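Local coordinates for guanine nucleotide exchange protein (Legionella pneumophila, PDB 1XSZ), which probably promotes guanine nucleotide exchange on ADP-ribosylation factor GTPases through a Sec7 domain whose active site is covered by a C-terminal cap, at residues E6-A10 and I32-Y36; F89-L93 and L137-I142; M159-K165 and L182-Y186; S255-G259 and F285-F290; T258-I264 and T276-T281. All blocks are in the same frame, centred on the assembly; numbering follows the deposited sequence.

Contact 1: E6-A10 and I32-Y36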
# COMPACT_ATOMS: atom_id res chain seq x y z
N GLU A 6 -31.17 8.13 -1.25
CA GLU A 6 -30.83 8.45 -2.63
C GLU A 6 -29.66 7.63 -3.14
O GLU A 6 -29.55 7.38 -4.33
CB GLU A 6 -30.53 9.95 -2.76
CG GLU A 6 -31.75 10.83 -2.48
CD GLU A 6 -32.87 10.61 -3.48
OE1 GLU A 6 -33.99 11.10 -3.23
OE2 GLU A 6 -32.64 9.95 -4.52
N ILE A 7 -28.78 7.21 -2.23
CA ILE A 7 -27.63 6.40 -2.61
C ILE A 7 -28.12 4.96 -2.81
O ILE A 7 -27.77 4.30 -3.79
CB ILE A 7 -26.53 6.42 -1.53
CG1 ILE A 7 -25.89 7.81 -1.47
CG2 ILE A 7 -25.47 5.37 -1.83
CD1 ILE A 7 -25.09 8.19 -2.71
N GLU A 8 -28.95 4.49 -1.88
CA GLU A 8 -29.49 3.14 -1.96
C GLU A 8 -30.27 2.98 -3.27
O GLU A 8 -30.18 1.94 -3.92
CB GLU A 8 -30.42 2.88 -0.77
CG GLU A 8 -30.79 1.41 -0.57
CD GLU A 8 -29.65 0.59 0.00
OE1 GLU A 8 -29.80 -0.65 0.09
OE2 GLU A 8 -28.62 1.18 0.38
N LYS A 9 -31.02 4.02 -3.64
CA LYS A 9 -31.80 3.99 -4.88
C LYS A 9 -30.93 3.74 -6.10
O LYS A 9 -31.32 3.01 -7.02
CB LYS A 9 -32.55 5.31 -5.08
CG LYS A 9 -33.69 5.54 -4.11
CD LYS A 9 -34.43 6.84 -4.38
CE LYS A 9 -35.58 7.03 -3.40
NZ LYS A 9 -36.33 8.30 -3.64
N ALA A 10 -29.75 4.35 -6.12
CA ALA A 10 -28.82 4.22 -7.24
C ALA A 10 -27.67 3.25 -6.99
O ALA A 10 -26.65 3.32 -7.67
CB ALA A 10 -28.26 5.59 -7.59
N ILE A 32 -24.41 12.60 -6.25
CA ILE A 32 -25.67 12.39 -5.55
C ILE A 32 -25.65 13.14 -4.22
O ILE A 32 -26.64 13.76 -3.84
CB ILE A 32 -25.92 10.89 -5.29
CG1 ILE A 32 -26.10 10.16 -6.62
CG2 ILE A 32 -27.15 10.71 -4.40
CD1 ILE A 32 -26.26 8.66 -6.49
N CYS A 33 -24.52 13.08 -3.52
CA CYS A 33 -24.39 13.76 -2.24
C CYS A 33 -24.52 15.26 -2.39
O CYS A 33 -25.10 15.93 -1.53
CB CYS A 33 -23.05 13.41 -1.58
SG CYS A 33 -22.95 11.70 -0.99
N GLU A 34 -23.99 15.80 -3.48
CA GLU A 34 -24.06 17.23 -3.75
C GLU A 34 -25.52 17.64 -3.94
O GLU A 34 -26.00 18.59 -3.33
CB GLU A 34 -23.25 17.56 -5.00
CG GLU A 34 -23.20 19.04 -5.40
CD GLU A 34 -24.45 19.52 -6.11
OE1 GLU A 34 -25.47 19.79 -5.43
OE2 GLU A 34 -24.43 19.61 -7.35
N GLN A 35 -26.22 16.89 -4.79
CA GLN A 35 -27.61 17.17 -5.10
C GLN A 35 -28.54 17.13 -3.89
O GLN A 35 -29.45 17.95 -3.77
CB GLN A 35 -28.11 16.19 -6.16
CG GLN A 35 -29.54 16.45 -6.63
CD GLN A 35 -29.95 15.53 -7.76
OE1 GLN A 35 -29.30 15.49 -8.81
NE2 GLN A 35 -31.04 14.80 -7.56
N TYR A 36 -28.30 16.19 -2.98
CA TYR A 36 -29.15 16.08 -1.80
C TYR A 36 -28.51 16.57 -0.51
O TYR A 36 -28.99 16.27 0.59
CB TYR A 36 -29.63 14.63 -1.63
CG TYR A 36 -30.48 14.16 -2.78
CD1 TYR A 36 -29.90 13.66 -3.95
CD2 TYR A 36 -31.87 14.25 -2.73
CE1 TYR A 36 -30.69 13.27 -5.03
CE2 TYR A 36 -32.67 13.86 -3.80
CZ TYR A 36 -32.07 13.37 -4.95
OH TYR A 36 -32.85 12.99 -6.02
O HOH W 1 -35.78 12.03 -5.30
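Glu6 lies flat over the ring of Tyr36, and this stacked pair carries the outer half of a contact between the helices 5-9 and 22-35 near the start of the Sec7 domain. Glu6 CG stands 3.3 Å from the centroid of the Tyr36 ring, almost straight above it. Beyond that methylene the carboxylate lies above the CZ-CE2 side of the ring, its plane turned by only 15°, and Glu6 CD comes within 3.2 Å of Tyr36 CZ. What lays it down is the bend in the glutamate chain (chi2 -63°), which brings the acid down onto the ring instead of letting it point straight out.

The polar links are at the far end. One water donates to Glu6 OE1 at 2.9 Å and also bonds to Tyr36 OH at 3.2 Å, so it bridges the two segments. Lys9, a turn further on, makes a long salt bridge from its NZ to Glu6 OE1 at 3.7 Å.

The apolar half is built around Ile32. Its CG2 meets Ile7 CD1 at 3.7 Å, while at the other end of the side chain Ile32 CD1 meets Ala10 CB at 3.8 Å. Ile14 of helix 11-20 touches both isoleucines, and Ile7 also reaches Phe47 on helix 40-50, which ties the contact into the neighbouring helices.

With no clear direct hydrogen bond across it, the contact rests on apolar packing round Ile32, the carboxylate-ring stack and a shared water. The charge of Lys9 and the bound water would be expected to help Glu6 keep a negative carboxylate over the tyrosine ring.

Contact 2: F89-L93 and L137-I142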
# COMPACT_ATOMS: atom_id res chain seq x y z
N PHE A 89 -7.36 -5.66 22.27
CA PHE A 89 -6.56 -4.98 21.26
C PHE A 89 -6.25 -5.91 20.08
O PHE A 89 -6.44 -5.53 18.93
CB PHE A 89 -5.24 -4.49 21.87
CG PHE A 89 -4.33 -3.83 20.87
CD1 PHE A 89 -4.54 -2.50 20.51
CD2 PHE A 89 -3.30 -4.54 20.27
CE1 PHE A 89 -3.73 -1.89 19.56
CE2 PHE A 89 -2.48 -3.93 19.32
CZ PHE A 89 -2.69 -2.61 18.96
N VAL A 90 -5.79 -7.11 20.39
CA VAL A 90 -5.44 -8.05 19.33
C VAL A 90 -6.66 -8.47 18.52
O VAL A 90 -6.57 -8.57 17.30
CB VAL A 90 -4.72 -9.29 19.91
CG1 VAL A 90 -4.45 -10.31 18.81
CG2 VAL A 90 -3.39 -8.85 20.53
N GLU A 91 -7.79 -8.70 19.18
CA GLU A 91 -8.98 -9.10 18.44
C GLU A 91 -9.47 -7.96 17.55
O GLU A 91 -9.91 -8.20 16.43
CB GLU A 91 -10.09 -9.53 19.40
CG GLU A 91 -11.31 -10.13 18.70
CD GLU A 91 -11.01 -11.43 17.96
OE1 GLU A 91 -11.93 -11.98 17.33
OE2 GLU A 91 -9.85 -11.90 18.00
N GLY A 92 -9.38 -6.73 18.05
CA GLY A 92 -9.80 -5.60 17.24
C GLY A 92 -8.92 -5.47 16.01
O GLY A 92 -9.42 -5.26 14.90
N LEU A 93 -7.61 -5.60 16.20
CA LEU A 93 -6.69 -5.50 15.08
C LEU A 93 -6.94 -6.64 14.09
O LEU A 93 -6.86 -6.44 12.88
CB LEU A 93 -5.25 -5.53 15.60
CG LEU A 93 -4.11 -5.39 14.57
CD1 LEU A 93 -4.36 -4.22 13.64
CD2 LEU A 93 -2.80 -5.20 15.32
N LEU A 137 2.07 -0.48 19.15
CA LEU A 137 1.57 -1.79 19.55
C LEU A 137 1.06 -2.56 18.32
O LEU A 137 1.31 -3.76 18.19
CB LEU A 137 0.43 -1.63 20.55
CG LEU A 137 0.21 -2.78 21.54
CD1 LEU A 137 1.43 -2.93 22.44
CD2 LEU A 137 -1.02 -2.49 22.36
N ALA A 138 0.36 -1.86 17.44
CA ALA A 138 -0.18 -2.48 16.24
C ALA A 138 0.90 -3.04 15.32
O ALA A 138 0.83 -4.21 14.94
CB ALA A 138 -1.07 -1.50 15.48
N PHE A 139 1.89 -2.23 14.96
CA PHE A 139 2.90 -2.76 14.05
C PHE A 139 3.82 -3.77 14.73
O PHE A 139 4.31 -4.69 14.08
CB PHE A 139 3.63 -1.63 13.27
CG PHE A 139 4.70 -0.90 14.03
CD1 PHE A 139 5.91 -1.52 14.33
CD2 PHE A 139 4.55 0.46 14.32
CE1 PHE A 139 6.96 -0.80 14.91
CE2 PHE A 139 5.60 1.19 14.90
CZ PHE A 139 6.80 0.55 15.19
N GLN A 140 4.02 -3.64 16.04
CA GLN A 140 4.84 -4.62 16.75
C GLN A 140 4.08 -5.96 16.74
O GLN A 140 4.67 -7.02 16.55
CB GLN A 140 5.11 -4.18 18.19
CG GLN A 140 6.10 -3.03 18.34
CD GLN A 140 7.53 -3.44 18.01
OE1 GLN A 140 7.93 -4.58 18.22
NE2 GLN A 140 8.31 -2.49 17.51
N THR A 141 2.76 -5.91 16.93
CA THR A 141 1.95 -7.13 16.92
C THR A 141 1.94 -7.77 15.54
O THR A 141 1.99 -8.99 15.41
CB THR A 141 0.51 -6.85 17.40
OG1 THR A 141 0.56 -6.27 18.71
CG2 THR A 141 -0.30 -8.14 17.47
N ILE A 142 1.90 -6.94 14.50
CA ILE A 142 1.94 -7.47 13.13
C ILE A 142 3.29 -8.15 12.90
O ILE A 142 3.35 -9.24 12.32
CB ILE A 142 1.69 -6.34 12.11
CG1 ILE A 142 0.21 -5.92 12.19
CG2 ILE A 142 2.05 -6.80 10.69
CD1 ILE A 142 -0.11 -4.64 11.45
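Phe89, at the start of helix 89-98, pushes its ring against Leu137 and Ala138 of helix 131-149. This is buried helix-on-helix packing in the all-helical Sec7 fold, the two short helix segments running at 78° to each other with axes 11.0 Å apart.

Phe89 does most of the work. Its CG is anti to the backbone N (chi1 178°), which sends the ring out across the gap. In one of its two modelled conformers Leu137 puts CD2 over the middle of the ring, 3.6 Å from the Phe89 centroid, so this CH-pi contact may not be permanent. The ring's leading corner goes further in, with Phe89 CZ 3.5 Å from Ala138 N, and the hydroxyl of Thr141 lies at the edge of the ring. Tyr120 packs edge-to-face with the same phenylalanine.

Val90 adds a looser touch, CG2 to Thr141 CG2 at 4.4 Å, and also packs on Leu185 of helix 179-191.

One turn on, Leu93 inserts a single methyl. Leu93 CD2 rests 3.8 Å from Ala138 O and 4.1 Å from Ala138 CB, with Ile142 beyond it; Phe116 and Phe194 close in around this leucine.

In such apolar surroundings the threonine hydroxyl finds its partner within its own helix: Thr141 OG1 donates to Leu137 O at 2.7 Å, and Thr141 N reaches that same oxygen from the opposite face of the carbonyl plane.

Contact 3: M159-K165 and L182-Y186; sequences MTVDGLK and LEELY
Leu182 and Lys165 meet where helix 179-191 packs on the first turn of helix 161-167, a steeply crossed helix pair of the Sec7 domain whose segment axes run at 126°. Leu182 CD1 packs against the lysine, 3.9 Å from Lys165 CA, while Leu182 O faces Leu164 CD2.

Glu183 follows on the outer side. Its CG packs 3.6 Å from Val161 CG2, and its OE2 makes a salt bridge with a weak hydrogen bond to Lys165 NZ at 3.4 Å. The stronger partner of this carboxylate is Lys180, and Lys165 in turn has a long salt bridge to Asp162, giving a chain of alternating charges along the outer side.

Leu185 brings CD2 to 4.2 Å from Leu164 CD2 and also touches Leu137 of helix 131-149.

Tyr186 closes the pair. A chi1 of -177° swings its ring away from its own backbone N and across to lie against the start of helix 161-167. Val161 N and CB cover one face, CB lying 4.1 Å from the Tyr186 centroid. That helix start is N-capped by Thr160, whose OG1 accepts from Gly163 N. At the far end of the ring Tyr186 OH donates to Met159 O at 2.6 Å, in the carbonyl plane and on a lone pair.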
# COMPACT_ATOMS: atom_id res chain seq x y z
N MET A 159 10.83 -14.43 19.31
CA MET A 159 10.71 -13.49 20.42
C MET A 159 9.92 -14.14 21.54
O MET A 159 8.96 -14.88 21.29
CB MET A 159 9.99 -12.22 19.96
CG MET A 159 9.63 -11.27 21.10
SD MET A 159 8.87 -9.74 20.53
CE MET A 159 10.29 -8.64 20.51
N THR A 160 10.33 -13.87 22.78
CA THR A 160 9.66 -14.40 23.96
C THR A 160 8.85 -13.26 24.57
O THR A 160 9.02 -12.11 24.18
CB THR A 160 10.66 -14.87 25.02
OG1 THR A 160 11.44 -13.76 25.46
CG2 THR A 160 11.59 -15.93 24.43
N VAL A 161 7.98 -13.57 25.52
CA VAL A 161 7.18 -12.53 26.13
C VAL A 161 8.10 -11.55 26.88
O VAL A 161 7.83 -10.35 26.92
CB VAL A 161 6.11 -13.11 27.09
CG1 VAL A 161 6.76 -13.84 28.24
CG2 VAL A 161 5.19 -12.01 27.59
N ASP A 162 9.19 -12.06 27.45
CA ASP A 162 10.12 -11.19 28.14
C ASP A 162 10.80 -10.28 27.12
O ASP A 162 11.05 -9.10 27.40
CB ASP A 162 11.17 -12.02 28.89
CG ASP A 162 10.58 -12.78 30.06
OD1 ASP A 162 9.94 -12.14 30.92
OD2 ASP A 162 10.75 -14.02 30.12
N GLY A 163 11.07 -10.82 25.94
CA GLY A 163 11.69 -10.02 24.89
C GLY A 163 10.75 -8.92 24.43
O GLY A 163 11.17 -7.81 24.12
N LEU A 164 9.45 -9.23 24.36
CA LEU A 164 8.47 -8.24 23.94
C LEU A 164 8.45 -7.08 24.93
O LEU A 164 8.47 -5.92 24.54
CB LEU A 164 7.07 -8.86 23.85
CG LEU A 164 5.96 -7.88 23.45
CD1 LEU A 164 6.17 -7.39 22.02
CD2 LEU A 164 4.60 -8.57 23.58
N LYS A 165 8.42 -7.41 26.22
CA LYS A 165 8.39 -6.39 27.26
C LYS A 165 9.65 -5.53 27.25
O LYS A 165 9.57 -4.31 27.40
CB LYS A 165 8.21 -7.05 28.64
CG LYS A 165 6.83 -7.68 28.81
CD LYS A 165 6.61 -8.24 30.22
CE LYS A 165 7.45 -9.47 30.48
NZ LYS A 165 7.17 -10.03 31.84
N LEU A 182 0.92 -6.77 28.02
CA LEU A 182 1.80 -7.31 27.00
C LEU A 182 1.85 -8.83 27.03
O LEU A 182 1.94 -9.48 25.99
CB LEU A 182 3.22 -6.72 27.14
CG LEU A 182 3.34 -5.23 26.81
CD1 LEU A 182 4.81 -4.82 26.87
CD2 LEU A 182 2.78 -4.96 25.42
N GLU A 183 1.77 -9.42 28.22
CA GLU A 183 1.79 -10.87 28.34
C GLU A 183 0.54 -11.44 27.67
O GLU A 183 0.58 -12.47 27.00
CB GLU A 183 1.86 -11.27 29.82
CG GLU A 183 3.23 -10.97 30.44
CD GLU A 183 3.30 -11.24 31.93
OE1 GLU A 183 2.75 -12.27 32.38
OE2 GLU A 183 3.92 -10.43 32.65
N GLU A 184 -0.58 -10.75 27.85
CA GLU A 184 -1.84 -11.16 27.25
C GLU A 184 -1.79 -11.01 25.73
O GLU A 184 -2.21 -11.91 25.00
CB GLU A 184 -2.97 -10.33 27.83
CG GLU A 184 -4.21 -10.28 26.98
CD GLU A 184 -5.27 -9.40 27.59
OE1 GLU A 184 -4.91 -8.52 28.42
OE2 GLU A 184 -6.44 -9.56 27.23
N LEU A 185 -1.28 -9.88 25.27
CA LEU A 185 -1.17 -9.61 23.83
C LEU A 185 -0.33 -10.70 23.17
O LEU A 185 -0.72 -11.26 22.14
CB LEU A 185 -0.53 -8.23 23.62
CG LEU A 185 -0.30 -7.73 22.19
CD1 LEU A 185 -0.14 -6.22 22.21
CD2 LEU A 185 0.93 -8.39 21.58
N TYR A 186 0.81 -11.00 23.77
CA TYR A 186 1.71 -12.02 23.24
C TYR A 186 0.99 -13.37 23.08
O TYR A 186 1.05 -13.99 22.02
CB TYR A 186 2.90 -12.18 24.19
CG TYR A 186 3.94 -13.16 23.70
CD1 TYR A 186 5.07 -12.73 23.01
CD2 TYR A 186 3.80 -14.53 23.94
CE1 TYR A 186 6.03 -13.64 22.56
CE2 TYR A 186 4.75 -15.45 23.49
CZ TYR A 186 5.86 -14.99 22.81
OH TYR A 186 6.81 -15.89 22.38

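Contact 4: S255-G259 and F285-F290; sequences SFFTG and FSKWLF
The last turn of helix 252-258 in the capping domain meets residues 285-290, which include a short helix, through two aromatic pairs, Phe256 with Phe285 and Phe257 with Phe290. The first is an offset stack: centroids lie 4.0 Å apart, the planes differ by 14°, and Phe256 CE2 sits over the middle of the Phe285 ring. Phe285 CG stands anti to its carbonyl carbon (chi1 -53°), turning the ring to the face of Phe256. The second is T-shaped, with the edge of Phe290 turned to the face of Phe257 at 82°. Leu289 CD1 presses on Phe257 CE1 at 3.5 Å, and Thr258 CG2 touches Phe290 CE1 at 3.7 Å.

Between the pairs the backbones come close. Ser286 CB fits 3.4 Å from Thr258 C, where Gly259, at positive phi, ends the helix. Ser286 CA makes a CA-H...O contact with Phe257 O. A water donates to that same oxygen at 3.0 Å and to Phe285 O at 2.9 Å, bridging carbonyls of the two segments. Thr258 OG1 turns back to Leu254 O.

Phe256 packs on Met143 and Phe257 on Ile142, both of helix 131-149. This is an aromatic cluster at a domain interface, consistent with a cap folded against the Sec7 domain.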
# COMPACT_ATOMS: atom_id res chain seq x y z
N SER A 255 10.19 -2.78 6.37
CA SER A 255 11.25 -3.54 5.72
C SER A 255 11.15 -5.00 6.20
O SER A 255 11.27 -5.94 5.42
CB SER A 255 12.62 -2.96 6.07
OG SER A 255 13.67 -3.74 5.54
N PHE A 256 10.93 -5.16 7.50
CA PHE A 256 10.80 -6.48 8.12
C PHE A 256 9.56 -7.20 7.57
O PHE A 256 9.64 -8.34 7.12
CB PHE A 256 10.67 -6.26 9.65
CG PHE A 256 10.38 -7.51 10.45
CD1 PHE A 256 9.12 -8.10 10.45
CD2 PHE A 256 11.36 -8.03 11.30
CE1 PHE A 256 8.83 -9.19 11.27
CE2 PHE A 256 11.08 -9.12 12.13
CZ PHE A 256 9.81 -9.70 12.12
N PHE A 257 8.43 -6.51 7.60
CA PHE A 257 7.17 -7.10 7.18
C PHE A 257 7.00 -7.39 5.69
O PHE A 257 6.47 -8.45 5.32
CB PHE A 257 6.04 -6.18 7.67
CG PHE A 257 4.65 -6.74 7.49
CD1 PHE A 257 4.29 -7.98 8.02
CD2 PHE A 257 3.68 -5.99 6.83
CE1 PHE A 257 2.99 -8.47 7.89
CE2 PHE A 257 2.38 -6.47 6.69
CZ PHE A 257 2.03 -7.71 7.23
N THR A 258 7.48 -6.47 4.85
CA THR A 258 7.29 -6.59 3.40
C THR A 258 8.53 -6.62 2.52
O THR A 258 8.42 -6.89 1.32
CB THR A 258 6.46 -5.40 2.87
OG1 THR A 258 7.27 -4.22 2.91
CG2 THR A 258 5.20 -5.18 3.71
N GLY A 259 9.70 -6.33 3.08
CA GLY A 259 10.92 -6.30 2.30
C GLY A 259 11.13 -4.94 1.64
O GLY A 259 12.04 -4.74 0.84
N PHE A 285 11.60 -12.82 6.91
CA PHE A 285 10.31 -12.45 7.47
C PHE A 285 9.27 -12.15 6.40
O PHE A 285 8.15 -12.66 6.45
CB PHE A 285 10.47 -11.23 8.38
CG PHE A 285 11.54 -11.39 9.42
CD1 PHE A 285 11.35 -12.24 10.51
CD2 PHE A 285 12.76 -10.73 9.30
CE1 PHE A 285 12.36 -12.44 11.45
CE2 PHE A 285 13.77 -10.92 10.23
CZ PHE A 285 13.57 -11.77 11.31
N SER A 286 9.64 -11.35 5.42
CA SER A 286 8.71 -10.96 4.37
C SER A 286 8.31 -12.08 3.42
O SER A 286 7.18 -12.10 2.94
CB SER A 286 9.30 -9.81 3.54
OG SER A 286 10.40 -10.23 2.75
N LYS A 287 9.22 -13.02 3.18
CA LYS A 287 8.94 -14.14 2.28
C LYS A 287 7.71 -14.94 2.66
O LYS A 287 7.07 -15.55 1.81
CB LYS A 287 10.14 -15.09 2.23
CG LYS A 287 11.38 -14.53 1.55
CD LYS A 287 12.46 -15.59 1.45
CE LYS A 287 13.72 -15.06 0.78
NZ LYS A 287 14.37 -13.99 1.58
N TRP A 288 7.40 -14.95 3.95
CA TRP A 288 6.26 -15.70 4.47
C TRP A 288 4.94 -15.21 3.86
O TRP A 288 4.01 -16.00 3.64
CB TRP A 288 6.22 -15.57 5.99
CG TRP A 288 5.21 -16.44 6.66
CD1 TRP A 288 5.07 -17.80 6.54
CD2 TRP A 288 4.20 -16.02 7.59
NE1 TRP A 288 4.05 -18.25 7.33
CE2 TRP A 288 3.49 -17.18 7.99
CE3 TRP A 288 3.83 -14.78 8.13
CZ2 TRP A 288 2.43 -17.13 8.90
CZ3 TRP A 288 2.78 -14.73 9.03
CH2 TRP A 288 2.09 -15.90 9.41
N LEU A 289 4.87 -13.92 3.57
CA LEU A 289 3.66 -13.33 3.03
C LEU A 289 3.80 -12.73 1.64
O LEU A 289 2.81 -12.61 0.92
CB LEU A 289 3.15 -12.23 3.97
CG LEU A 289 2.73 -12.69 5.37
CD1 LEU A 289 2.50 -11.49 6.27
CD2 LEU A 289 1.48 -13.54 5.27
N PHE A 290 5.02 -12.37 1.25
CA PHE A 290 5.21 -11.73 -0.05
C PHE A 290 6.11 -12.46 -1.04
O PHE A 290 6.50 -11.90 -2.06
CB PHE A 290 5.70 -10.30 0.17
CG PHE A 290 4.76 -9.47 1.02
CD1 PHE A 290 4.93 -9.40 2.40
CD2 PHE A 290 3.68 -8.82 0.44
CE1 PHE A 290 4.03 -8.69 3.20
CE2 PHE A 290 2.77 -8.11 1.23
CZ PHE A 290 2.94 -8.05 2.61
O HOH W 2 6.08 -10.79 7.21

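Contact 5: T258-I264 and T276-T281; sequences TGYKGTI and TIQVYT
Tyr280 OH is gripped twice: it donates to Gln278 OE1 at 2.7 Å and is hydrogen-bonded to Ala106 N, while its ring leans on Tyr260 across the hairpin. Tyr260 CD1 lies 3.7 Å from Tyr280 CE2, and the ring planes meet obliquely at 39°. Tyr260 OH pairs with Thr263 OG1 at 2.6 Å. Beside it Thr263 and Gln278 point the same way, so a polar row runs along this face of the hairpin.

The strands are antiparallel, with a beta bulge. Val279 O takes Lys261 N at 2.8 Å, whereas Val279 N bonds to Gly262 O, one residue past Lys261, at 3.1 Å; Lys261 and Gly262 together thus stand opposite one valine. Past the bulge, Ile264 and Ile277 exchange two bonds of 2.8 Å each between backbone N and O. At the other end Thr281 N donates to Gly259 O, within the ST turn in which Thr258 OG1 accepts from Tyr260 N.

Lys261, bent at chi3 (67°), crosses over Thr281 tightly, CD to CG2 at 3.3 Å, and its NZ forms a salt bridge with Asp222.

Strands 243-248 and 295-300 flank the hairpin in the sheet. Helix 216-224 covers Ile264, Ile277 and Val279, and helix 106-123 meets the tyrosine face.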
# COMPACT_ATOMS: atom_id res chain seq x y z
N THR A 258 7.48 -6.47 4.85
CA THR A 258 7.29 -6.59 3.40
C THR A 258 8.53 -6.62 2.52
O THR A 258 8.42 -6.89 1.32
CB THR A 258 6.46 -5.40 2.87
OG1 THR A 258 7.27 -4.22 2.91
CG2 THR A 258 5.20 -5.18 3.71
N GLY A 259 9.70 -6.33 3.08
CA GLY A 259 10.92 -6.30 2.30
C GLY A 259 11.13 -4.94 1.64
O GLY A 259 12.04 -4.74 0.84
N TYR A 260 10.28 -3.99 2.00
CA TYR A 260 10.31 -2.63 1.47
C TYR A 260 11.68 -1.98 1.65
O TYR A 260 12.25 -2.02 2.75
CB TYR A 260 9.22 -1.81 2.17
CG TYR A 260 9.02 -0.39 1.69
CD1 TYR A 260 8.84 -0.09 0.34
CD2 TYR A 260 8.92 0.65 2.62
CE1 TYR A 260 8.55 1.22 -0.06
CE2 TYR A 260 8.64 1.94 2.23
CZ TYR A 260 8.45 2.23 0.89
OH TYR A 260 8.17 3.52 0.52
N LYS A 261 12.18 -1.37 0.58
CA LYS A 261 13.47 -0.68 0.62
C LYS A 261 13.31 0.81 0.33
O LYS A 261 14.30 1.55 0.28
CB LYS A 261 14.44 -1.29 -0.39
CG LYS A 261 14.80 -2.74 -0.09
CD LYS A 261 16.07 -3.16 -0.82
CE LYS A 261 17.28 -2.41 -0.29
NZ LYS A 261 18.54 -2.88 -0.93
N GLY A 262 12.07 1.26 0.14
CA GLY A 262 11.82 2.66 -0.13
C GLY A 262 11.12 2.98 -1.44
O GLY A 262 10.96 2.10 -2.30
N THR A 263 10.70 4.23 -1.58
CA THR A 263 10.03 4.71 -2.78
C THR A 263 10.74 5.94 -3.32
O THR A 263 11.05 6.87 -2.57
CB THR A 263 8.57 5.10 -2.48
OG1 THR A 263 7.86 3.95 -2.01
CG2 THR A 263 7.89 5.63 -3.74
N ILE A 264 11.01 5.94 -4.61
CA ILE A 264 11.66 7.06 -5.27
C ILE A 264 10.58 7.79 -6.05
O ILE A 264 9.81 7.16 -6.78
CB ILE A 264 12.74 6.58 -6.26
CG1 ILE A 264 13.76 5.71 -5.54
CG2 ILE A 264 13.41 7.79 -6.92
CD1 ILE A 264 14.69 4.96 -6.47
N THR A 276 6.22 7.17 -9.34
CA THR A 276 6.85 6.64 -8.14
C THR A 276 7.38 5.24 -8.44
O THR A 276 6.81 4.50 -9.26
CB THR A 276 5.87 6.54 -6.95
OG1 THR A 276 4.73 5.76 -7.33
CG2 THR A 276 5.44 7.92 -6.50
N ILE A 277 8.49 4.90 -7.80
CA ILE A 277 9.11 3.61 -7.99
C ILE A 277 9.39 3.01 -6.62
O ILE A 277 10.18 3.55 -5.84
CB ILE A 277 10.43 3.73 -8.78
CG1 ILE A 277 10.18 4.39 -10.13
CG2 ILE A 277 11.06 2.36 -8.96
CD1 ILE A 277 11.44 4.59 -10.97
N GLN A 278 8.71 1.91 -6.32
CA GLN A 278 8.89 1.21 -5.05
C GLN A 278 9.78 0.00 -5.25
O GLN A 278 9.66 -0.70 -6.25
CB GLN A 278 7.54 0.73 -4.52
CG GLN A 278 6.50 1.81 -4.33
CD GLN A 278 5.15 1.21 -4.01
OE1 GLN A 278 5.01 0.44 -3.06
NE2 GLN A 278 4.15 1.57 -4.80
N VAL A 279 10.65 -0.25 -4.29
CA VAL A 279 11.55 -1.39 -4.36
C VAL A 279 11.37 -2.30 -3.15
O VAL A 279 11.30 -1.82 -2.01
CB VAL A 279 13.02 -0.93 -4.43
CG1 VAL A 279 13.94 -2.13 -4.43
CG2 VAL A 279 13.25 -0.09 -5.68
N TYR A 280 11.30 -3.60 -3.40
CA TYR A 280 11.16 -4.60 -2.35
C TYR A 280 12.16 -5.72 -2.59
O TYR A 280 12.31 -6.19 -3.71
CB TYR A 280 9.76 -5.23 -2.32
CG TYR A 280 8.64 -4.26 -2.06
CD1 TYR A 280 8.16 -3.43 -3.07
CD2 TYR A 280 8.08 -4.14 -0.79
CE1 TYR A 280 7.16 -2.50 -2.82
CE2 TYR A 280 7.08 -3.21 -0.53
CZ TYR A 280 6.63 -2.39 -1.54
OH TYR A 280 5.67 -1.45 -1.29
N THR A 281 12.87 -6.14 -1.54
CA THR A 281 13.79 -7.26 -1.65
C THR A 281 13.41 -8.21 -0.54
O THR A 281 13.18 -7.81 0.61
CB THR A 281 15.28 -6.82 -1.53
OG1 THR A 281 15.50 -6.16 -0.29
CG2 THR A 281 15.64 -5.89 -2.67
O HOH W 3 18.41 -5.60 -0.16

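How the contacts relate
Contacts 1, 2 and 3 follow one another along the helical Sec7 domain, and contacts 4 and 5 come later, in the capping domain. Contact 1 stands apart, its centre about 37 Å from that of contact 2. Contacts 2 and 3 are neighbours, with centres about 13 Å apart, and touch through Leu185, which belongs to contact 3. Contacts 4 and 5, with centres about 12 Å apart, share Thr258 and Gly259, where helix 252-258 hands over to strand 260-268, the first of the hairpin. Contacts 2 and 4 touch across the domain boundary: Ile142 CG2 lies 3.4 Å from Phe257 CE1, so helix 131-149 takes part in Sec7 packing and probably helps to hold the cap.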